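Long-range contact in putative mandelate racemase (Bordetella bronchiseptica, PDB 3OZY), which is of unknown function but binds magnesium and m-xylarate and, as an enolase superfamily member, probably acts on carboxylate substrates such as sugar diacids: residues 56-69 with 97-110. Residues are numbered along the deposited sequence; the frame is centred on the assembly and turned at random.
Sequences YDLAVLKRAIEDVI and LGHRSVGIAAMSGV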
ATOM      1  N   TYR A  56       1.784  -2.871  12.653  1.00  7.97           N
ATOM      2  CA  TYR A  56       0.646  -3.019  11.752  1.00  8.09           C
ATOM      3  C   TYR A  56      -0.399  -3.755  12.577  1.00  7.91           C
ATOM      4  O   TYR A  56      -0.052  -4.674  13.336  1.00  8.52           O
ATOM      5  CB  TYR A  56       0.977  -3.917  10.559  1.00  8.25           C
ATOM      6  CG  TYR A  56       2.155  -3.536   9.689  1.00  7.34           C
ATOM      7  CD1 TYR A  56       2.074  -2.481   8.790  1.00  7.55           C
ATOM      8  CD2 TYR A  56       3.312  -4.296   9.705  1.00  7.02           C
ATOM      9  CE1 TYR A  56       3.145  -2.158   7.959  1.00  7.63           C
ATOM     10  CE2 TYR A  56       4.381  -3.987   8.889  1.00  8.11           C
ATOM     11  CZ  TYR A  56       4.289  -2.923   8.006  1.00  6.45           C
ATOM     12  OH  TYR A  56       5.359  -2.620   7.179  1.00  7.45           O
ATOM     13  N   ASP A  57      -1.670  -3.397  12.410  1.00  7.46           N
ATOM     14  CA  ASP A  57      -2.733  -4.049  13.175  1.00  8.25           C
ATOM     15  C   ASP A  57      -2.639  -5.572  13.088  1.00  7.74           C
ATOM     16  O   ASP A  57      -2.544  -6.139  11.998  1.00  8.27           O
ATOM     17  CB  ASP A  57      -4.103  -3.600  12.685  1.00  8.23           C
ATOM     18  CG  ASP A  57      -5.218  -4.176  13.520  1.00  8.84           C
ATOM     19  OD1 ASP A  57      -5.510  -3.602  14.589  1.00 10.23           O
ATOM     20  OD2 ASP A  57      -5.782  -5.222  13.122  1.00  8.85           O
ATOM     21  N   LEU A  58      -2.685  -6.237  14.240  1.00  8.63           N
ATOM     22  CA  LEU A  58      -2.442  -7.674  14.276  1.00  7.67           C
ATOM     23  C   LEU A  58      -3.561  -8.477  13.620  1.00  7.71           C
ATOM     24  O   LEU A  58      -3.284  -9.512  13.018  1.00  8.41           O
ATOM     25  CB  LEU A  58      -2.207  -8.172  15.704  1.00  7.20           C
ATOM     26  CG  LEU A  58      -0.960  -7.648  16.412  1.00  8.35           C
ATOM     27  CD1 LEU A  58      -0.790  -8.393  17.737  1.00  9.47           C
ATOM     28  CD2 LEU A  58       0.291  -7.802  15.554  1.00 12.21           C
ATOM     29  N   ALA A  59      -4.808  -8.019  13.742  1.00  8.17           N
ATOM     30  CA  ALA A  59      -5.924  -8.721  13.101  1.00  7.41           C
ATOM     31  C   ALA A  59      -5.845  -8.586  11.581  1.00  8.07           C
ATOM     32  O   ALA A  59      -6.091  -9.553  10.854  1.00  9.13           O
ATOM     33  CB  ALA A  59      -7.254  -8.218  13.624  1.00 10.68           C
ATOM     34  N   VAL A  60      -5.492  -7.395  11.094  1.00  7.82           N
ATOM     35  CA  VAL A  60      -5.284  -7.212   9.656  1.00  8.01           C
ATOM     36  C   VAL A  60      -4.199  -8.163   9.146  1.00  7.77           C
ATOM     37  O   VAL A  60      -4.397  -8.868   8.156  1.00  8.89           O
ATOM     38  CB  VAL A  60      -4.920  -5.755   9.319  1.00  8.81           C
ATOM     39  CG1 VAL A  60      -4.445  -5.631   7.874  1.00  8.91           C
ATOM     40  CG2 VAL A  60      -6.108  -4.844   9.567  1.00  9.57           C
ATOM     41  N   LEU A  61      -3.060  -8.209   9.831  1.00  7.32           N
ATOM     42  CA  LEU A  61      -1.989  -9.112   9.440  1.00  8.33           C
ATOM     43  C   LEU A  61      -2.413 -10.576   9.471  1.00  9.07           C
ATOM     44  O   LEU A  61      -2.126 -11.338   8.539  1.00  8.92           O
ATOM     45  CB  LEU A  61      -0.775  -8.916  10.344  1.00  8.02           C
ATOM     46  CG  LEU A  61       0.111  -7.693  10.084  1.00  7.94           C
ATOM     47  CD1 LEU A  61       1.123  -7.539  11.205  1.00  9.46           C
ATOM     48  CD2 LEU A  61       0.834  -7.795   8.744  1.00  8.65           C
ATOM     49  N   LYS A  62      -3.057 -10.983  10.558  1.00  8.59           N
ATOM     50  CA  LYS A  62      -3.466 -12.376  10.706  1.00  9.23           C
ATOM     51  C   LYS A  62      -4.399 -12.805   9.578  1.00  8.08           C
ATOM     52  O   LYS A  62      -4.228 -13.877   8.987  1.00  8.69           O
ATOM     53  CB  LYS A  62      -4.130 -12.596  12.066  1.00  8.69           C
ATOM     54  CG  LYS A  62      -4.598 -14.024  12.307  1.00  8.78           C
ATOM     55  CD  LYS A  62      -5.210 -14.136  13.706  1.00 12.03           C
ATOM     56  CE  LYS A  62      -5.656 -15.554  14.042  1.00 13.86           C
ATOM     57  NZ  LYS A  62      -4.516 -16.496  14.222  1.00 13.35           N
ATOM     58  N   ARG A  63      -5.386 -11.968   9.288  1.00  7.97           N
ATOM     59  CA  ARG A  63      -6.328 -12.247   8.210  1.00  7.42           C
ATOM     60  C   ARG A  63      -5.621 -12.312   6.858  1.00  9.19           C
ATOM     61  O   ARG A  63      -5.851 -13.232   6.070  1.00  9.42           O
ATOM     62  CB  ARG A  63      -7.426 -11.183   8.181  1.00  8.56           C
ATOM     63  CG  ARG A  63      -8.421 -11.314   7.039  1.00  7.34           C
ATOM     64  CD  ARG A  63      -9.325 -12.536   7.170  1.00  8.62           C
ATOM     65  NE  ARG A  63     -10.092 -12.669   5.932  1.00  9.03           N
ATOM     66  CZ  ARG A  63     -10.951 -13.650   5.665  1.00 10.36           C
ATOM     67  NH1 ARG A  63     -11.186 -14.607   6.554  1.00 11.51           N
ATOM     68  NH2 ARG A  63     -11.574 -13.666   4.495  1.00 10.58           N
ATOM     69  N   ALA A  64      -4.764 -11.336   6.571  1.00  7.78           N
ATOM     70  CA  ALA A  64      -4.056 -11.339   5.296  1.00  8.96           C
ATOM     71  C   ALA A  64      -3.202 -12.591   5.137  1.00  8.91           C
ATOM     72  O   ALA A  64      -3.150 -13.189   4.065  1.00  9.63           O
ATOM     73  CB  ALA A  64      -3.194 -10.096   5.173  1.00  9.11           C
ATOM     74  N   ILE A  65      -2.520 -12.984   6.205  1.00  8.28           N
ATOM     75  CA  ILE A  65      -1.619 -14.121   6.144  1.00  8.50           C
ATOM     76  C   ILE A  65      -2.374 -15.453   6.035  1.00 10.01           C
ATOM     77  O   ILE A  65      -2.086 -16.270   5.155  1.00  9.32           O
ATOM     78  CB  ILE A  65      -0.653 -14.114   7.341  1.00  8.68           C
ATOM     79  CG1 ILE A  65       0.320 -12.936   7.199  1.00  8.94           C
ATOM     80  CG2 ILE A  65       0.103 -15.446   7.431  1.00  9.77           C
ATOM     81  CD1 ILE A  65       1.106 -12.617   8.469  1.00  9.73           C
ATOM     82  N   GLU A  66      -3.353 -15.662   6.906  1.00 10.51           N
ATOM     83  CA  GLU A  66      -4.049 -16.946   6.934  1.00  9.84           C
ATOM     84  C   GLU A  66      -5.063 -17.133   5.802  1.00 10.28           C
ATOM     85  O   GLU A  66      -5.220 -18.243   5.282  1.00 10.83           O
ATOM     86  CB  GLU A  66      -4.739 -17.146   8.294  1.00  8.93           C
ATOM     87  CG  GLU A  66      -3.750 -17.242   9.447  1.00 10.05           C
ATOM     88  CD  GLU A  66      -4.388 -17.530  10.796  1.00 13.55           C
ATOM     89  OE1 GLU A  66      -5.634 -17.536  10.895  1.00 14.21           O
ATOM     90  OE2 GLU A  66      -3.626 -17.749  11.760  1.00 11.17           O
ATOM     91  N   ASP A  67      -5.724 -16.053   5.402  1.00  9.41           N
ATOM     92  CA  ASP A  67      -6.923 -16.175   4.570  1.00 10.34           C
ATOM     93  C   ASP A  67      -6.828 -15.519   3.193  1.00 11.13           C
ATOM     94  O   ASP A  67      -7.705 -15.725   2.345  1.00 11.38           O
ATOM     95  CB  ASP A  67      -8.130 -15.623   5.334  1.00 11.26           C
ATOM     96  CG  ASP A  67      -8.344 -16.326   6.655  1.00 14.91           C
ATOM     97  OD1 ASP A  67      -8.556 -17.557   6.647  1.00 20.58           O
ATOM     98  OD2 ASP A  67      -8.281 -15.653   7.702  1.00 15.50           O
ATOM     99  N   VAL A  68      -5.788 -14.722   2.963  1.00  9.40           N
ATOM    100  CA  VAL A  68      -5.557 -14.153   1.640  1.00  9.38           C
ATOM    101  C   VAL A  68      -4.330 -14.813   1.020  1.00 10.10           C
ATOM    102  O   VAL A  68      -4.414 -15.410  -0.051  1.00 10.41           O
ATOM    103  CB  VAL A  68      -5.415 -12.615   1.681  1.00  9.99           C
ATOM    104  CG1 VAL A  68      -5.194 -12.063   0.275  1.00  9.54           C
ATOM    105  CG2 VAL A  68      -6.660 -11.983   2.290  1.00 10.90           C
ATOM    106  N   ILE A  69      -3.196 -14.749   1.705  1.00  8.99           N
ATOM    107  CA  ILE A  69      -1.984 -15.376   1.212  1.00  8.93           C
ATOM    108  C   ILE A  69      -2.019 -16.901   1.383  1.00 10.52           C
ATOM    109  O   ILE A  69      -1.710 -17.643   0.448  1.00 10.86           O
ATOM    110  CB  ILE A  69      -0.750 -14.787   1.921  1.00  9.44           C
ATOM    111  CG1 ILE A  69      -0.626 -13.297   1.591  1.00  8.91           C
ATOM    112  CG2 ILE A  69       0.502 -15.569   1.549  1.00  9.88           C
ATOM    113  CD1 ILE A  69       0.322 -12.532   2.529  1.00 11.49           C
ATOM    114  N   LEU A  97      -4.700  -6.121  -1.995  1.00  7.61           N
ATOM    115  CA  LEU A  97      -4.296  -5.464  -0.751  1.00  7.70           C
ATOM    116  C   LEU A  97      -3.538  -4.162  -0.991  1.00  6.57           C
ATOM    117  O   LEU A  97      -3.280  -3.424  -0.043  1.00  7.38           O
ATOM    118  CB  LEU A  97      -3.482  -6.398   0.153  1.00  8.06           C
ATOM    119  CG  LEU A  97      -4.285  -7.546   0.772  1.00  6.89           C
ATOM    120  CD1 LEU A  97      -3.367  -8.535   1.487  1.00  9.07           C
ATOM    121  CD2 LEU A  97      -5.368  -7.029   1.717  1.00  7.94           C
ATOM    122  N   GLY A  98      -3.217  -3.866  -2.254  1.00  6.99           N
ATOM    123  CA  GLY A  98      -2.505  -2.650  -2.626  1.00  6.19           C
ATOM    124  C   GLY A  98      -1.023  -2.885  -2.821  1.00  6.25           C
ATOM    125  O   GLY A  98      -0.399  -3.643  -2.077  1.00  7.22           O
ATOM    126  N   HIS A  99      -0.447  -2.236  -3.825  1.00  6.45           N
ATOM    127  CA  HIS A  99       0.917  -2.561  -4.220  1.00  6.41           C
ATOM    128  C   HIS A  99       2.015  -2.126  -3.225  1.00  6.83           C
ATOM    129  O   HIS A  99       3.111  -2.677  -3.279  1.00  6.82           O
ATOM    130  CB  HIS A  99       1.210  -2.057  -5.642  1.00  6.44           C
ATOM    131  CG  HIS A  99       1.268  -0.564  -5.777  1.00  5.40           C
ATOM    132  ND1 HIS A  99       2.181   0.064  -6.599  1.00  6.57           N
ATOM    133  CD2 HIS A  99       0.528   0.423  -5.217  1.00  6.66           C
ATOM    134  CE1 HIS A  99       2.003   1.373  -6.535  1.00  6.56           C
ATOM    135  NE2 HIS A  99       1.009   1.618  -5.699  1.00  7.26           N
ATOM    136  N   ARG A 100       1.730  -1.164  -2.336  1.00  5.99           N
ATOM    137  CA  ARG A 100       2.714  -0.719  -1.328  1.00  5.44           C
ATOM    138  C   ARG A 100       2.022  -0.686   0.028  1.00  6.87           C
ATOM    139  O   ARG A 100       1.606   0.370   0.511  1.00  7.38           O
ATOM    140  CB  ARG A 100       3.304   0.650  -1.690  1.00  6.65           C
ATOM    141  CG  ARG A 100       3.716   0.799  -3.171  1.00  7.05           C
ATOM    142  CD  ARG A 100       4.957  -0.040  -3.540  1.00  6.94           C
ATOM    143  NE  ARG A 100       5.223   0.075  -4.979  1.00  7.02           N
ATOM    144  CZ  ARG A 100       5.802   1.120  -5.559  1.00  7.69           C
ATOM    145  NH1 ARG A 100       6.240   2.130  -4.823  1.00  7.97           N
ATOM    146  NH2 ARG A 100       5.961   1.149  -6.883  1.00  8.46           N
ATOM    147  N   SER A 101       1.900  -1.857   0.643  1.00  7.47           N
ATOM    148  CA  SER A 101       0.877  -2.035   1.656  1.00  6.90           C
ATOM    149  C   SER A 101       1.267  -2.998   2.760  1.00  7.42           C
ATOM    150  O   SER A 101       2.257  -3.728   2.670  1.00  6.51           O
ATOM    151  CB  SER A 101      -0.372  -2.607   0.984  1.00  6.57           C
ATOM    152  OG  SER A 101      -0.127  -3.956   0.591  1.00  6.91           O
ATOM    153  N   VAL A 102       0.428  -3.018   3.792  1.00  6.85           N
ATOM    154  CA  VAL A 102       0.472  -4.048   4.819  1.00  7.45           C
ATOM    155  C   VAL A 102       0.423  -5.467   4.220  1.00  6.97           C
ATOM    156  O   VAL A 102       0.930  -6.411   4.827  1.00  7.59           O
ATOM    157  CB  VAL A 102      -0.666  -3.834   5.855  1.00  7.06           C
ATOM    158  CG1 VAL A 102      -2.040  -3.955   5.198  1.00  8.17           C
ATOM    159  CG2 VAL A 102      -0.524  -4.774   7.039  1.00  8.31           C
ATOM    160  N   GLY A 103      -0.181  -5.627   3.040  1.00  6.57           N
ATOM    161  CA  GLY A 103      -0.170  -6.923   2.381  1.00  7.10           C
ATOM    162  C   GLY A 103       1.230  -7.345   1.955  1.00  7.25           C
ATOM    163  O   GLY A 103       1.564  -8.533   1.961  1.00  6.96           O
ATOM    164  N   ILE A 104       2.051  -6.374   1.570  1.00  7.25           N
ATOM    165  CA  ILE A 104       3.445  -6.658   1.235  1.00  7.26           C
ATOM    166  C   ILE A 104       4.234  -7.065   2.489  1.00  6.78           C
ATOM    167  O   ILE A 104       5.058  -7.981   2.434  1.00  6.95           O
ATOM    168  CB  ILE A 104       4.113  -5.452   0.519  1.00  6.89           C
ATOM    169  CG1 ILE A 104       3.319  -5.048  -0.740  1.00  7.22           C
ATOM    170  CG2 ILE A 104       5.573  -5.763   0.193  1.00  7.27           C
ATOM    171  CD1 ILE A 104       3.389  -6.073  -1.892  1.00  8.77           C
ATOM    172  N   ALA A 105       3.962  -6.403   3.617  1.00  6.61           N
ATOM    173  CA  ALA A 105       4.561  -6.823   4.882  1.00  6.72           C
ATOM    174  C   ALA A 105       4.117  -8.247   5.232  1.00  5.94           C
ATOM    175  O   ALA A 105       4.934  -9.087   5.601  1.00  6.59           O
ATOM    176  CB  ALA A 105       4.210  -5.839   6.003  1.00  7.20           C
ATOM    177  N   ALA A 106       2.827  -8.528   5.082  1.00  6.70           N
ATOM    178  CA  ALA A 106       2.315  -9.884   5.303  1.00  8.89           C
ATOM    179  C   ALA A 106       3.052 -10.925   4.446  1.00  7.45           C
ATOM    180  O   ALA A 106       3.481 -11.970   4.947  1.00  8.86           O
ATOM    181  CB  ALA A 106       0.796  -9.932   5.048  1.00  8.70           C
ATOM    182  N   MET A 107       3.220 -10.626   3.159  1.00  7.12           N
ATOM    183  CA  MET A 107       3.965 -11.509   2.254  1.00  8.93           C
ATOM    184  C   MET A 107       5.373 -11.728   2.765  1.00  7.47           C
ATOM    185  O   MET A 107       5.958 -12.806   2.601  1.00  8.02           O
ATOM    186  CB  MET A 107       4.108 -10.886   0.859  1.00 10.86           C
ATOM    187  CG  MET A 107       2.904 -10.953  -0.028  1.00 10.83           C
ATOM    188  SD  MET A 107       3.366 -10.409  -1.684  1.00 10.65           S
ATOM    189  CE  MET A 107       4.454 -11.739  -2.213  1.00 10.63           C
ATOM    190  N   SER A 108       5.948 -10.665   3.318  1.00  7.02           N
ATOM    191  CA  SER A 108       7.318 -10.703   3.802  1.00  7.00           C
ATOM    192  C   SER A 108       7.490 -11.700   4.937  1.00  6.85           C
ATOM    193  O   SER A 108       8.468 -12.439   4.978  1.00  7.62           O
ATOM    194  CB  SER A 108       7.749  -9.325   4.295  1.00  7.92           C
ATOM    195  OG  SER A 108       7.633  -8.341   3.283  1.00  7.29           O
ATOM    196  N   GLY A 109       6.535 -11.704   5.861  1.00  6.92           N
ATOM    197  CA  GLY A 109       6.558 -12.632   6.984  1.00  7.44           C
ATOM    198  C   GLY A 109       6.489 -14.077   6.513  1.00  6.96           C
ATOM    199  O   GLY A 109       7.207 -14.952   7.013  1.00  7.37           O
ATOM    200  N   VAL A 110       5.632 -14.321   5.522  1.00  7.64           N
ATOM    201  CA  VAL A 110       5.486 -15.655   4.947  1.00  8.09           C
ATOM    202  C   VAL A 110       6.742 -16.064   4.175  1.00  8.05           C
ATOM    203  O   VAL A 110       7.227 -17.196   4.296  1.00  8.09           O
ATOM    204  CB  VAL A 110       4.241 -15.714   4.046  1.00  8.14           C
ATOM    205  CG1 VAL A 110       4.203 -17.016   3.227  1.00 10.63           C
ATOM    206  CG2 VAL A 110       2.973 -15.534   4.891  1.00 10.25           C
TER
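A106 and I69 interlock the two helices as knobs into holes. The methyl of A106 drops among L61, A64, I65 and I69, its CB 3.7 Å from I65 CG1. In return I69 enters the hole formed by G103, A106, M107 and V110; with CG1 anti to its carbonyl carbon (chi1 -63°), the side chain extends until CD1 lies 3.5 Å from M107 N. The axes approach to 9.3 Å at a crossing angle of -65°.

Further apolar contacts flank this centre. V102 CG2 reaches L61 CD2 at 3.7 Å and also touches the Y56 ring obliquely, while A105 CB lies 3.4 Å from Y56 CE2. The hydroxyl of Y56 hydrogen-bonds to that of Y257. V68 and L97 meet tip to tip, and the side chains of I65 and V110 run past each other in opposite directions, CG2 touching CG2 at 3.8 Å.

Capping bonds form within each segment: D57 OD2 caps helix 58-73 by accepting from V60 N (3.0 Å), and S101 OG caps helix 102-122 through weak bonds.

I65 also touches strand 32-42, placing the pair in the alpha+beta N-terminal domain of the superfamily. No hydrogen bond spans the helices and every touching residue is buried, so van der Waals contact and apolar burial hold them together.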